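Local coordinates for calreticulin, putative (Trypanosoma cruzi, PDB 5HCF), which probably acts as a chaperone that binds both carbohydrate and peptide through a globular domain with the legume lectin fold, at residues K25-A30 and R44-A49; R50-S55 and I213-V218; A154-E159 and E200-P205; S177-R182 and P193-D198. One frame throughout, in Å; residues are numbered along the deposited sequence.

Contact 1. Residues K25-A30 and R44-A49; sequences KVEISA and RLTEDA
Val26 and Leu45 form a non-hydrogen-bonded pair and Glu27 and Arg44 the next, hydrogen-bonded pair of an antiparallel ladder, the latter closed by Arg44 N to Glu27 O at 2.8 Å and Glu27 N to Arg44 O at 3.0 Å. Where the ladder ends, the chain after Leu45 stays attached: Thr46 N donates to Lys25 O at 3.1 Å, and the bond from Thr46 OG1 to the same oxygen is modelled so short that its length is doubtful. Chi1 of 62° sets Thr46 OG1 between its own backbone N and carbonyl carbon, turned to Lys25. Further out, Glu47 OE1 accepts from Lys25 N at 3.0 Å on its anti side, 26° out of the carboxylate plane.

Arg44 and Glu27 run side by side on one face of the sheet. The arginine chain is extended, and Arg44 NH1 and Glu27 OE2 form a salt bridge at 2.8 Å, though as a hydrogen bond it is weak, bent to 116°. Ser29 OG, which is hydrogen-bonded to Gly31 N, lies 3.3 Å from Arg44 CD. On the other face, Val26 CG1 meets Leu45 CD2 at 3.6 Å, and both residues pack on Tyr52 of strand 50-62, across the sandwich. The geometry implies a division of labour: backbone bonds fix the pairing of the strands, apolar groups face the interior, and the partly exposed salt bridge probably adds attraction with little directional constraint.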
loop_
_atom_site.group_PDB
_atom_site.type_symbol
_atom_site.label_atom_id
_atom_site.label_comp_id
_atom_site.label_asym_id
_atom_site.label_seq_id
_atom_site.Cartn_x
_atom_site.Cartn_y
_atom_site.Cartn_z
ATOM N N LYS A 25 1.396 19.907 2.046
ATOM C CA LYS A 25 -0.006 20.132 1.720
ATOM C C LYS A 25 -0.493 19.144 0.666
ATOM O O LYS A 25 0.239 18.790 -0.258
ATOM C CB LYS A 25 -0.216 21.572 1.233
ATOM C CG LYS A 25 -1.543 21.814 0.522
ATOM C CD LYS A 25 -1.494 23.077 -0.332
ATOM C CE LYS A 25 -2.702 23.175 -1.256
ATOM N NZ LYS A 25 -2.547 24.254 -2.272
ATOM N N VAL A 26 -1.735 18.701 0.817
ATOM C CA VAL A 26 -2.343 17.790 -0.140
ATOM C C VAL A 26 -3.632 18.392 -0.679
ATOM O O VAL A 26 -4.236 19.258 -0.047
ATOM C CB VAL A 26 -2.641 16.406 0.483
ATOM C CG1 VAL A 26 -1.390 15.828 1.141
ATOM C CG2 VAL A 26 -3.797 16.499 1.475
ATOM N N GLU A 27 -4.052 17.922 -1.847
ATOM C CA GLU A 27 -5.270 18.414 -2.475
ATOM C C GLU A 27 -5.918 17.331 -3.328
ATOM O O GLU A 27 -5.264 16.375 -3.736
ATOM C CB GLU A 27 -4.973 19.639 -3.337
ATOM C CG GLU A 27 -4.255 19.288 -4.626
ATOM C CD GLU A 27 -3.871 20.504 -5.431
ATOM O OE1 GLU A 27 -4.368 21.609 -5.120
ATOM O OE2 GLU A 27 -3.076 20.347 -6.381
ATOM N N ILE A 28 -7.207 17.490 -3.596
ATOM C CA ILE A 28 -7.890 16.638 -4.554
ATOM C C ILE A 28 -7.615 17.182 -5.952
ATOM O O ILE A 28 -7.875 18.354 -6.228
ATOM C CB ILE A 28 -9.409 16.584 -4.289
ATOM C CG1 ILE A 28 -9.692 16.007 -2.895
ATOM C CG2 ILE A 28 -10.119 15.797 -5.381
ATOM C CD1 ILE A 28 -9.113 14.621 -2.654
ATOM N N SER A 29 -7.096 16.336 -6.835
ATOM C CA SER A 29 -6.674 16.790 -8.157
ATOM C C SER A 29 -6.462 15.639 -9.134
ATOM O O SER A 29 -6.176 14.512 -8.728
ATOM C CB SER A 29 -5.387 17.610 -8.046
ATOM O OG SER A 29 -4.653 17.554 -9.255
ATOM N N ALA A 30 -6.604 15.939 -10.422
ATOM C CA ALA A 30 -6.419 14.952 -11.481
ATOM C C ALA A 30 -5.016 14.979 -12.088
ATOM O O ALA A 30 -4.692 14.149 -12.936
ATOM C CB ALA A 30 -7.464 15.152 -12.563
ATOM N N ARG A 44 -3.533 14.239 -3.999
ATOM C CA ARG A 44 -2.297 14.678 -4.630
ATOM C C ARG A 44 -1.377 15.386 -3.640
ATOM O O ARG A 44 -1.787 16.330 -2.959
ATOM C CB ARG A 44 -2.607 15.599 -5.811
ATOM C CG ARG A 44 -1.389 16.151 -6.516
ATOM C CD ARG A 44 -1.796 17.049 -7.677
ATOM N NE ARG A 44 -0.634 17.648 -8.326
ATOM C CZ ARG A 44 -0.029 18.755 -7.905
ATOM N NH1 ARG A 44 -0.483 19.401 -6.840
ATOM N NH2 ARG A 44 1.028 19.217 -8.556
ATOM N N LEU A 45 -0.135 14.918 -3.559
ATOM C CA LEU A 45 0.866 15.564 -2.724
ATOM C C LEU A 45 1.472 16.724 -3.509
ATOM O O LEU A 45 1.891 16.551 -4.651
ATOM C CB LEU A 45 1.934 14.564 -2.288
ATOM C CG LEU A 45 1.403 13.205 -1.832
ATOM C CD1 LEU A 45 2.456 12.467 -1.027
ATOM C CD2 LEU A 45 0.118 13.356 -1.029
ATOM N N THR A 46 1.507 17.902 -2.892
ATOM C CA THR A 46 1.748 19.148 -3.619
ATOM C C THR A 46 3.151 19.727 -3.489
ATOM O O THR A 46 3.625 20.399 -4.401
ATOM C CB THR A 46 0.751 20.240 -3.179
ATOM O OG1 THR A 46 0.920 20.520 -1.782
ATOM C CG2 THR A 46 -0.675 19.784 -3.427
ATOM N N GLU A 47 3.812 19.487 -2.362
ATOM C CA GLU A 47 5.031 20.222 -2.049
ATOM C C GLU A 47 6.291 19.363 -2.074
ATOM O O GLU A 47 6.354 18.303 -1.450
ATOM C CB GLU A 47 4.890 20.890 -0.681
ATOM C CG GLU A 47 3.814 21.967 -0.624
ATOM C CD GLU A 47 3.799 22.702 0.700
ATOM O OE1 GLU A 47 3.448 22.077 1.725
ATOM O OE2 GLU A 47 4.145 23.902 0.717
ATOM N N ASP A 48 7.295 19.843 -2.800
ATOM C CA ASP A 48 8.588 19.172 -2.896
ATOM C C ASP A 48 9.291 19.148 -1.549
ATOM O O ASP A 48 9.123 20.060 -0.742
ATOM C CB ASP A 48 9.485 19.872 -3.923
ATOM C CG ASP A 48 9.030 19.641 -5.347
ATOM O OD1 ASP A 48 8.073 18.858 -5.536
ATOM O OD2 ASP A 48 9.628 20.241 -6.271
ATOM N N ALA A 49 10.072 18.103 -1.310
ATOM C CA ALA A 49 10.914 18.022 -0.117
ATOM C C ALA A 49 10.126 18.169 1.190
ATOM O O ALA A 49 10.482 18.980 2.044
ATOM C CB ALA A 49 12.015 19.081 -0.184
#

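Contact 2. Residues R50-S55 and I213-V218; sequences RFYALS and IDVWQV
Trp216 swings its indole away from its own backbone N (chi1 157°), while Phe51 keeps CG beside its N and opposite its carbonyl carbon (chi1 -69°); together these torsions place the indole edge over the phenyl face. The evidence for edge-to-face packing is that Trp216 CE3 stands 3.5 Å above the centre of the Phe51 ring, with the planes at 51°. The same CE3 also lies 3.3 Å from Arg50 O. Beneath the rings the strands run antiparallel, fastened at one end by Gln217 N to Arg50 O at 3.1 Å and at the other by Ile213 N to Leu54 O at 2.8 Å.

This is the pairing of strands 50-62 and 208-217 in the seven-stranded sheet of the legume lectin sandwich, and the face bearing Phe51, Asp214 and Trp216 is consistent with the glycan-binding side known in calreticulins. On this face Asp214 OD2 forms a salt bridge with Lys89. The other face carries Tyr52, Leu54, Ile213, Val215 and Gln217. There Tyr52 CB rests 4.2 Å from Val215 CG2, Val215 O lies at the edge of the tyrosine ring, and the phenol hydroxyl is bonded to Glu47 O and Ser220 OG.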
loop_
_atom_site.group_PDB
_atom_site.type_symbol
_atom_site.label_atom_id
_atom_site.label_comp_id
_atom_site.label_asym_id
_atom_site.label_seq_id
_atom_site.Cartn_x
_atom_site.Cartn_y
_atom_site.Cartn_z
ATOM N N ARG A 50 9.077 17.368 1.339
ATOM C CA ARG A 50 8.254 17.395 2.542
ATOM C C ARG A 50 7.948 15.988 3.041
ATOM O O ARG A 50 7.979 15.023 2.282
ATOM C CB ARG A 50 6.934 18.140 2.283
ATOM C CG ARG A 50 7.085 19.594 1.857
ATOM C CD ARG A 50 7.342 20.504 3.046
ATOM N NE ARG A 50 7.757 21.844 2.634
ATOM C CZ ARG A 50 8.958 22.129 2.139
ATOM N NH1 ARG A 50 9.851 21.162 1.988
ATOM N NH2 ARG A 50 9.264 23.370 1.789
ATOM N N PHE A 51 7.641 15.882 4.324
ATOM C CA PHE A 51 7.043 14.674 4.868
ATOM C C PHE A 51 5.531 14.813 4.762
ATOM O O PHE A 51 4.998 15.921 4.821
ATOM C CB PHE A 51 7.448 14.446 6.322
ATOM C CG PHE A 51 8.892 14.085 6.505
ATOM C CD1 PHE A 51 9.303 12.763 6.417
ATOM C CD2 PHE A 51 9.835 15.060 6.784
ATOM C CE1 PHE A 51 10.631 12.421 6.601
ATOM C CE2 PHE A 51 11.168 14.724 6.968
ATOM C CZ PHE A 51 11.564 13.402 6.878
ATOM N N TYR A 52 4.838 13.697 4.595
ATOM C CA TYR A 52 3.382 13.720 4.613
ATOM C C TYR A 52 2.868 12.731 5.658
ATOM O O TYR A 52 3.466 11.678 5.874
ATOM C CB TYR A 52 2.820 13.401 3.223
ATOM C CG TYR A 52 3.166 14.445 2.181
ATOM C CD1 TYR A 52 4.429 14.483 1.593
ATOM C CD2 TYR A 52 2.232 15.396 1.789
ATOM C CE1 TYR A 52 4.747 15.443 0.641
ATOM C CE2 TYR A 52 2.540 16.357 0.841
ATOM C CZ TYR A 52 3.797 16.379 0.271
ATOM O OH TYR A 52 4.092 17.343 -0.669
ATOM N N ALA A 53 1.771 13.081 6.316
ATOM C CA ALA A 53 1.181 12.219 7.335
ATOM C C ALA A 53 -0.278 12.584 7.557
ATOM O O ALA A 53 -0.589 13.507 8.307
ATOM C CB ALA A 53 1.954 12.320 8.638
ATOM N N LEU A 54 -1.165 11.844 6.901
ATOM C CA LEU A 54 -2.601 12.019 7.070
ATOM C C LEU A 54 -3.313 10.669 7.039
ATOM O O LEU A 54 -2.842 9.715 6.416
ATOM C CB LEU A 54 -3.151 12.978 6.005
ATOM C CG LEU A 54 -2.856 12.710 4.523
ATOM C CD1 LEU A 54 -3.722 11.614 3.951
ATOM C CD2 LEU A 54 -3.025 13.989 3.715
ATOM N N SER A 55 -4.449 10.594 7.719
ATOM C CA SER A 55 -5.117 9.318 7.945
ATOM C C SER A 55 -6.627 9.473 8.033
ATOM O O SER A 55 -7.144 10.575 8.220
ATOM C CB SER A 55 -4.594 8.658 9.229
ATOM O OG SER A 55 -4.512 9.592 10.295
ATOM N N ILE A 213 -1.387 7.607 5.187
ATOM C CA ILE A 213 -0.326 7.846 4.226
ATOM C C ILE A 213 0.804 8.586 4.913
ATOM O O ILE A 213 0.668 9.748 5.292
ATOM C CB ILE A 213 -0.813 8.647 3.004
ATOM C CG1 ILE A 213 -1.677 7.760 2.107
ATOM C CG2 ILE A 213 0.363 9.173 2.211
ATOM C CD1 ILE A 213 -2.507 8.521 1.094
ATOM N N ASP A 214 1.916 7.886 5.081
ATOM C CA ASP A 214 3.084 8.419 5.761
ATOM C C ASP A 214 4.286 8.247 4.845
ATOM O O ASP A 214 4.922 7.190 4.831
ATOM C CB ASP A 214 3.295 7.700 7.095
ATOM C CG ASP A 214 4.684 7.908 7.660
ATOM O OD1 ASP A 214 5.224 9.027 7.528
ATOM O OD2 ASP A 214 5.247 6.935 8.210
ATOM N N VAL A 215 4.587 9.277 4.059
ATOM C CA VAL A 215 5.667 9.177 3.079
ATOM C C VAL A 215 6.537 10.424 3.042
ATOM O O VAL A 215 6.111 11.504 3.440
ATOM C CB VAL A 215 5.130 8.927 1.652
ATOM C CG1 VAL A 215 4.316 7.657 1.608
ATOM C CG2 VAL A 215 4.306 10.112 1.174
ATOM N N TRP A 216 7.763 10.253 2.562
ATOM C CA TRP A 216 8.658 11.362 2.266
ATOM C C TRP A 216 8.797 11.497 0.757
ATOM O O TRP A 216 8.945 10.499 0.055
ATOM C CB TRP A 216 10.028 11.145 2.922
ATOM C CG TRP A 216 11.154 11.902 2.269
ATOM C CD1 TRP A 216 12.015 11.434 1.317
ATOM C CD2 TRP A 216 11.534 13.261 2.517
ATOM N NE1 TRP A 216 12.909 12.414 0.962
ATOM C CE2 TRP A 216 12.635 13.547 1.683
ATOM C CE3 TRP A 216 11.051 14.263 3.365
ATOM C CZ2 TRP A 216 13.260 14.791 1.672
ATOM C CZ3 TRP A 216 11.673 15.497 3.352
ATOM C CH2 TRP A 216 12.765 15.751 2.511
ATOM N N GLN A 217 8.729 12.729 0.259
ATOM C CA GLN A 217 8.902 12.983 -1.168
ATOM C C GLN A 217 9.833 14.156 -1.447
ATOM O O GLN A 217 9.627 15.259 -0.940
ATOM C CB GLN A 217 7.560 13.246 -1.858
ATOM C CG GLN A 217 6.768 12.000 -2.217
ATOM C CD GLN A 217 5.678 12.294 -3.230
ATOM O OE1 GLN A 217 4.720 13.002 -2.943
ATOM N NE2 GLN A 217 5.837 11.769 -4.434
ATOM N N VAL A 218 10.856 13.903 -2.259
ATOM C CA VAL A 218 11.713 14.966 -2.768
ATOM C C VAL A 218 11.000 15.666 -3.918
ATOM O O VAL A 218 10.702 16.859 -3.841
ATOM C CB VAL A 218 13.072 14.445 -3.261
ATOM C CG1 VAL A 218 13.884 15.595 -3.846
ATOM C CG2 VAL A 218 13.833 13.765 -2.127
#

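Contact 3. Residues A154-E159 and E200-P205; sequences ADNSYE and ELHKVP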
loop_
_atom_site.group_PDB
_atom_site.type_symbol
_atom_site.label_atom_id
_atom_site.label_comp_id
_atom_site.label_asym_id
_atom_site.label_seq_id
_atom_site.Cartn_x
_atom_site.Cartn_y
_atom_site.Cartn_z
ATOM N N ALA A 154 -6.384 -16.970 4.411
ATOM C CA ALA A 154 -6.494 -17.572 5.739
ATOM C C ALA A 154 -5.680 -18.852 5.867
ATOM O O ALA A 154 -5.569 -19.416 6.958
ATOM C CB ALA A 154 -7.949 -17.851 6.071
ATOM N N ASP A 155 -5.129 -19.324 4.753
ATOM C CA ASP A 155 -4.237 -20.479 4.788
ATOM C C ASP A 155 -2.778 -20.031 4.858
ATOM O O ASP A 155 -1.866 -20.791 4.541
ATOM C CB ASP A 155 -4.467 -21.381 3.576
ATOM C CG ASP A 155 -4.161 -20.691 2.263
ATOM O OD1 ASP A 155 -3.984 -19.455 2.244
ATOM O OD2 ASP A 155 -4.096 -21.400 1.238
ATOM N N ASN A 156 -2.576 -18.782 5.261
ATOM C CA ASN A 156 -1.245 -18.189 5.362
ATOM C C ASN A 156 -0.491 -18.083 4.032
ATOM O O ASN A 156 0.729 -17.912 4.021
ATOM C CB ASN A 156 -0.398 -18.977 6.365
ATOM C CG ASN A 156 -0.922 -18.861 7.780
ATOM O OD1 ASN A 156 -1.376 -17.797 8.203
ATOM N ND2 ASN A 156 -0.857 -19.956 8.522
ATOM N N SER A 157 -1.206 -18.192 2.915
ATOM C CA SER A 157 -0.627 -17.848 1.617
ATOM C C SER A 157 -0.900 -16.376 1.308
ATOM O O SER A 157 -1.642 -15.708 2.031
ATOM C CB SER A 157 -1.181 -18.736 0.497
ATOM O OG SER A 157 -2.595 -18.694 0.432
ATOM N N TYR A 158 -0.268 -15.863 0.258
ATOM C CA TYR A 158 -0.488 -14.487 -0.170
ATOM C C TYR A 158 -0.286 -14.341 -1.675
ATOM O O TYR A 158 0.298 -15.210 -2.328
ATOM C CB TYR A 158 0.445 -13.532 0.567
ATOM C CG TYR A 158 1.859 -13.548 0.034
ATOM C CD1 TYR A 158 2.741 -14.562 0.386
ATOM C CD2 TYR A 158 2.308 -12.558 -0.831
ATOM C CE1 TYR A 158 4.038 -14.583 -0.099
ATOM C CE2 TYR A 158 3.598 -12.572 -1.321
ATOM C CZ TYR A 158 4.459 -13.587 -0.953
ATOM O OH TYR A 158 5.746 -13.607 -1.440
ATOM N N GLU A 159 -0.778 -13.241 -2.227
ATOM C CA GLU A 159 -0.540 -12.946 -3.625
ATOM C C GLU A 159 -0.515 -11.441 -3.853
ATOM O O GLU A 159 -1.392 -10.716 -3.380
ATOM C CB GLU A 159 -1.603 -13.614 -4.499
ATOM C CG GLU A 159 -1.284 -13.598 -5.991
ATOM C CD GLU A 159 -2.139 -14.569 -6.774
ATOM O OE1 GLU A 159 -3.073 -15.150 -6.179
ATOM O OE2 GLU A 159 -1.873 -14.759 -7.979
ATOM N N GLU A 200 -1.957 -18.525 12.481
ATOM C CA GLU A 200 -2.582 -17.210 12.381
ATOM C C GLU A 200 -1.594 -16.104 12.008
ATOM O O GLU A 200 -1.748 -14.962 12.436
ATOM C CB GLU A 200 -3.281 -16.844 13.700
ATOM C CG GLU A 200 -4.368 -17.817 14.135
ATOM C CD GLU A 200 -5.112 -17.355 15.382
ATOM O OE1 GLU A 200 -4.469 -16.763 16.279
ATOM O OE2 GLU A 200 -6.342 -17.580 15.459
ATOM N N LEU A 201 -0.584 -16.444 11.215
ATOM C CA LEU A 201 0.325 -15.440 10.674
ATOM C C LEU A 201 -0.447 -14.368 9.924
ATOM O O LEU A 201 -0.186 -13.174 10.070
ATOM C CB LEU A 201 1.355 -16.084 9.744
ATOM C CG LEU A 201 2.381 -17.025 10.374
ATOM C CD1 LEU A 201 3.276 -17.621 9.300
ATOM C CD2 LEU A 201 3.206 -16.301 11.439
ATOM N N HIS A 202 -1.400 -14.810 9.113
ATOM C CA HIS A 202 -2.207 -13.913 8.288
ATOM C C HIS A 202 -3.060 -12.950 9.108
ATOM O O HIS A 202 -3.383 -11.856 8.649
ATOM C CB HIS A 202 -3.120 -14.728 7.375
ATOM C CG HIS A 202 -4.361 -15.216 8.053
ATOM N ND1 HIS A 202 -5.534 -14.492 8.072
ATOM C CD2 HIS A 202 -4.606 -16.345 8.762
ATOM C CE1 HIS A 202 -6.451 -15.159 8.747
ATOM N NE2 HIS A 202 -5.913 -16.286 9.176
ATOM N N LYS A 203 -3.418 -13.361 10.321
ATOM C CA LYS A 203 -4.377 -12.620 11.132
ATOM C C LYS A 203 -3.810 -11.369 11.778
ATOM O O LYS A 203 -2.705 -11.369 12.314
ATOM C CB LYS A 203 -4.950 -13.543 12.210
ATOM C CG LYS A 203 -6.149 -12.997 12.959
ATOM C CD LYS A 203 -6.497 -13.927 14.114
ATOM C CE LYS A 203 -5.518 -13.754 15.276
ATOM N NZ LYS A 203 -5.843 -12.670 16.238
ATOM N N VAL A 204 -4.588 -10.297 11.721
ATOM C CA VAL A 204 -4.227 -9.069 12.400
ATOM C C VAL A 204 -4.248 -9.306 13.903
ATOM O O VAL A 204 -5.203 -9.880 14.427
ATOM C CB VAL A 204 -5.184 -7.918 12.028
ATOM C CG1 VAL A 204 -5.070 -7.593 10.543
ATOM C CG2 VAL A 204 -6.618 -8.271 12.393
ATOM N N PRO A 205 -3.183 -8.885 14.601
ATOM C CA PRO A 205 -3.106 -9.093 16.051
ATOM C C PRO A 205 -4.215 -8.330 16.766
ATOM O O PRO A 205 -4.926 -8.901 17.590
ATOM C CB PRO A 205 -1.724 -8.547 16.419
ATOM C CG PRO A 205 -1.391 -7.587 15.342
ATOM C CD PRO A 205 -2.048 -8.099 14.089
#
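Ala154 and Asn156 meet the His202 ring from two directions. Ala154 CA sits over one face, 3.7 Å from the ring centroid and only 7° off its normal, a CH-pi contact. Asn156 OD1 comes to the ring edge, near its plane, 3.6 Å from His202 CD2. The same oxygen accepts a hydrogen bond from His202 N at 3.1 Å, with the donor tilted 20° from the amide C=O plane; it also touches Leu201 CB at 3.6 Å. His202 was modelled in two conformers, so the ring contacts hold for the one described.

What sets these groups in place lies one layer further out. In His202, chi1 of 81° puts CG between N and the carbonyl carbon, and Lys203 CB lies over the ring face opposite Ala154 CA. On the other side, Ser157 N bonds to Asp155 OD1 at 3.1 Å, an Asx turn that brackets Asn156. Asn156 ND2 makes a weak bond to Ser199 O at the other end of the amide, and Lys203 N to Glu200 O, 3.1 Å, closes a turn around Leu201 and His202.

The turn of residues 154-156 joins strand 145-152 to strand 157-162. His202 packs on Ile152 of the first, and both Leu201 and His202 rest on Leu172 of helix 172-175, so the loop leading to strand 208-217 lies between the hairpin end and that helix.

Contact 4. Residues S177-R182 and P193-D198; sequences SLLLPR and PDFVED
Phe195 lies against Leu179, Leu180, Pro181 and Arg182 where two irregular segments of one long loop, between helix 172-175 and strand 208-217 of the lectin-fold domain, come side by side. In full-length calreticulins the arm-like P domain is inserted in the globular domain, and this projecting pair is consistent with its base.

With CG anti to its backbone N (chi1 175°), the phenylalanine reaches across to the facing segment. Phe195 CB starts 3.8 Å from Pro181 O. One flank of the ring then meets the backbone: Phe195 CD1 is 3.2 Å from Leu180 O, which lies near the ring plane, at the edge. Phe195 CE1, next along that flank, touches Leu179 CB at 3.9 Å and is also covered by Arg182 CG, which stands over the ring face, 14° off its normal, in a CH-pi contact. At the tip, Phe195 CZ lies 3.3 Å beneath Arg182 CZ, over the centre of one guanidinium face, and Phe195 CE2 comes to 3.2 Å from Arg182 NH1. The two planes are 45° apart, so guanidinium and ring are inclined to each other and not stacked flat.

The arginine is gripped further at its end. Glu197, its chain bent at chi2, turns back to form a salt bridge, and Glu173 of the neighbouring helix pairs with the same NH2. Both acids would probably stabilise its charge. The bond from Arg182 NH1 to Glu197 OE1 is weak at 3.3 Å, whereas Arg182 NH2 meets Glu197 OE2 on its syn lone pair; the modelled 2.5 Å is short, so the exact length is doubtful.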
loop_
_atom_site.group_PDB
_atom_site.type_symbol
_atom_site.label_atom_id
_atom_site.label_comp_id
_atom_site.label_asym_id
_atom_site.label_seq_id
_atom_site.Cartn_x
_atom_site.Cartn_y
_atom_site.Cartn_z
ATOM N N SER A 177 10.600 -13.489 7.408
ATOM C CA SER A 177 11.208 -14.117 8.580
ATOM C C SER A 177 10.304 -13.920 9.790
ATOM O O SER A 177 10.503 -13.003 10.588
ATOM C CB SER A 177 12.603 -13.554 8.862
ATOM O OG SER A 177 13.448 -13.707 7.737
ATOM N N LEU A 178 9.298 -14.781 9.907
ATOM C CA LEU A 178 8.310 -14.668 10.971
ATOM C C LEU A 178 8.563 -15.665 12.083
ATOM O O LEU A 178 8.509 -15.313 13.261
ATOM C CB LEU A 178 6.898 -14.862 10.417
ATOM C CG LEU A 178 6.514 -13.915 9.283
ATOM C CD1 LEU A 178 5.121 -14.224 8.737
ATOM C CD2 LEU A 178 6.608 -12.474 9.767
ATOM N N LEU A 179 8.850 -16.907 11.710
ATOM C CA LEU A 179 8.967 -17.978 12.693
ATOM C C LEU A 179 10.402 -18.466 12.851
ATOM O O LEU A 179 11.288 -18.103 12.070
ATOM C CB LEU A 179 8.052 -19.139 12.306
ATOM C CG LEU A 179 6.562 -18.803 12.197
ATOM C CD1 LEU A 179 5.773 -20.009 11.737
ATOM C CD2 LEU A 179 6.014 -18.282 13.524
ATOM N N LEU A 180 10.619 -19.280 13.881
ATOM C CA LEU A 180 11.911 -19.906 14.125
ATOM C C LEU A 180 12.221 -20.925 13.035
ATOM O O LEU A 180 11.336 -21.306 12.272
ATOM C CB LEU A 180 11.923 -20.582 15.497
ATOM C CG LEU A 180 11.807 -19.675 16.727
ATOM C CD1 LEU A 180 11.685 -20.507 18.000
ATOM C CD2 LEU A 180 12.994 -18.730 16.815
ATOM N N PRO A 181 13.479 -21.380 12.963
ATOM C CA PRO A 181 13.850 -22.417 11.994
ATOM C C PRO A 181 13.251 -23.768 12.365
ATOM O O PRO A 181 13.224 -24.124 13.546
ATOM C CB PRO A 181 15.383 -22.461 12.081
ATOM C CG PRO A 181 15.783 -21.212 12.810
ATOM C CD PRO A 181 14.640 -20.889 13.720
ATOM N N ARG A 182 12.777 -24.510 11.369
ATOM C CA ARG A 182 12.175 -25.812 11.615
ATOM C C ARG A 182 13.245 -26.851 11.928
ATOM O O ARG A 182 13.003 -27.795 12.686
ATOM C CB ARG A 182 11.329 -26.249 10.420
ATOM C CG ARG A 182 9.990 -25.535 10.343
ATOM C CD ARG A 182 9.149 -26.023 9.181
ATOM N NE ARG A 182 7.892 -25.289 9.088
ATOM C CZ ARG A 182 6.780 -25.609 9.743
ATOM N NH1 ARG A 182 6.752 -26.674 10.538
ATOM N NH2 ARG A 182 5.689 -24.870 9.593
ATOM N N PRO A 193 13.044 -28.463 18.243
ATOM C CA PRO A 193 11.916 -28.617 19.168
ATOM C C PRO A 193 11.408 -27.281 19.680
ATOM O O PRO A 193 10.267 -27.206 20.126
ATOM C CB PRO A 193 12.493 -29.452 20.324
ATOM C CG PRO A 193 13.864 -29.857 19.914
ATOM C CD PRO A 193 14.308 -28.966 18.804
ATOM N N ASP A 194 12.236 -26.242 19.601
ATOM C CA ASP A 194 11.815 -24.909 20.021
ATOM C C ASP A 194 10.909 -24.252 18.990
ATOM O O ASP A 194 10.267 -23.241 19.279
ATOM C CB ASP A 194 13.027 -24.014 20.296
ATOM C CG ASP A 194 13.820 -24.458 21.512
ATOM O OD1 ASP A 194 13.278 -25.222 22.338
ATOM O OD2 ASP A 194 14.982 -24.023 21.655
ATOM N N PHE A 195 10.855 -24.823 17.791
ATOM C CA PHE A 195 10.007 -24.268 16.744
ATOM C C PHE A 195 8.563 -24.206 17.198
ATOM O O PHE A 195 8.030 -25.174 17.740
ATOM C CB PHE A 195 10.093 -25.083 15.457
ATOM C CG PHE A 195 9.148 -24.610 14.385
ATOM C CD1 PHE A 195 9.431 -23.470 13.646
ATOM C CD2 PHE A 195 7.973 -25.298 14.122
ATOM C CE1 PHE A 195 8.565 -23.029 12.662
ATOM C CE2 PHE A 195 7.103 -24.866 13.139
ATOM C CZ PHE A 195 7.398 -23.729 12.409
ATOM N N VAL A 196 7.930 -23.067 16.952
ATOM C CA VAL A 196 6.535 -22.880 17.298
ATOM C C VAL A 196 5.711 -22.614 16.052
ATOM O O VAL A 196 6.056 -21.768 15.230
ATOM C CB VAL A 196 6.349 -21.721 18.282
ATOM C CG1 VAL A 196 4.874 -21.488 18.542
ATOM C CG2 VAL A 196 7.090 -22.010 19.575
ATOM N N GLU A 197 4.619 -23.350 15.923
ATOM C CA GLU A 197 3.750 -23.246 14.765
ATOM C C GLU A 197 2.788 -22.077 14.951
ATOM O O GLU A 197 2.284 -21.849 16.054
ATOM C CB GLU A 197 2.984 -24.558 14.567
ATOM C CG GLU A 197 2.442 -24.780 13.175
ATOM C CD GLU A 197 3.505 -25.268 12.210
ATOM O OE1 GLU A 197 3.994 -26.407 12.379
ATOM O OE2 GLU A 197 3.843 -24.509 11.275
ATOM N N ASP A 198 2.541 -21.323 13.888
ATOM C CA ASP A 198 1.521 -20.289 13.954
ATOM C C ASP A 198 0.590 -20.370 12.747
ATOM O O ASP A 198 0.980 -20.068 11.622
ATOM C CB ASP A 198 2.150 -18.903 14.046
ATOM C CG ASP A 198 1.140 -17.833 14.427
ATOM O OD1 ASP A 198 -0.077 -18.124 14.405
ATOM O OD2 ASP A 198 1.560 -16.704 14.754
#

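In the fold
The contacts fall into two pairs on different parts of the domain. Contacts 1 and 2, with centres about 10 Å apart, face each other across the sandwich and are linked by a probable hydrogen bond from Ala49 N to Val218 O, 2.9 Å. Contacts 3 and 4, centres about 15 Å apart, share the loop before strand 208-217; Leu201 CD2 and Leu179 CD2 meet at 4.0 Å. Between the pairs, contacts 1 and 4 are farthest, about 44 Å between centres. A bound acetic acid molecule, probably from the crystallisation liquor, lies about 4 Å from the Asp214 side chain of contact 2. Contact 4's centre is about 36 Å from contact 2's.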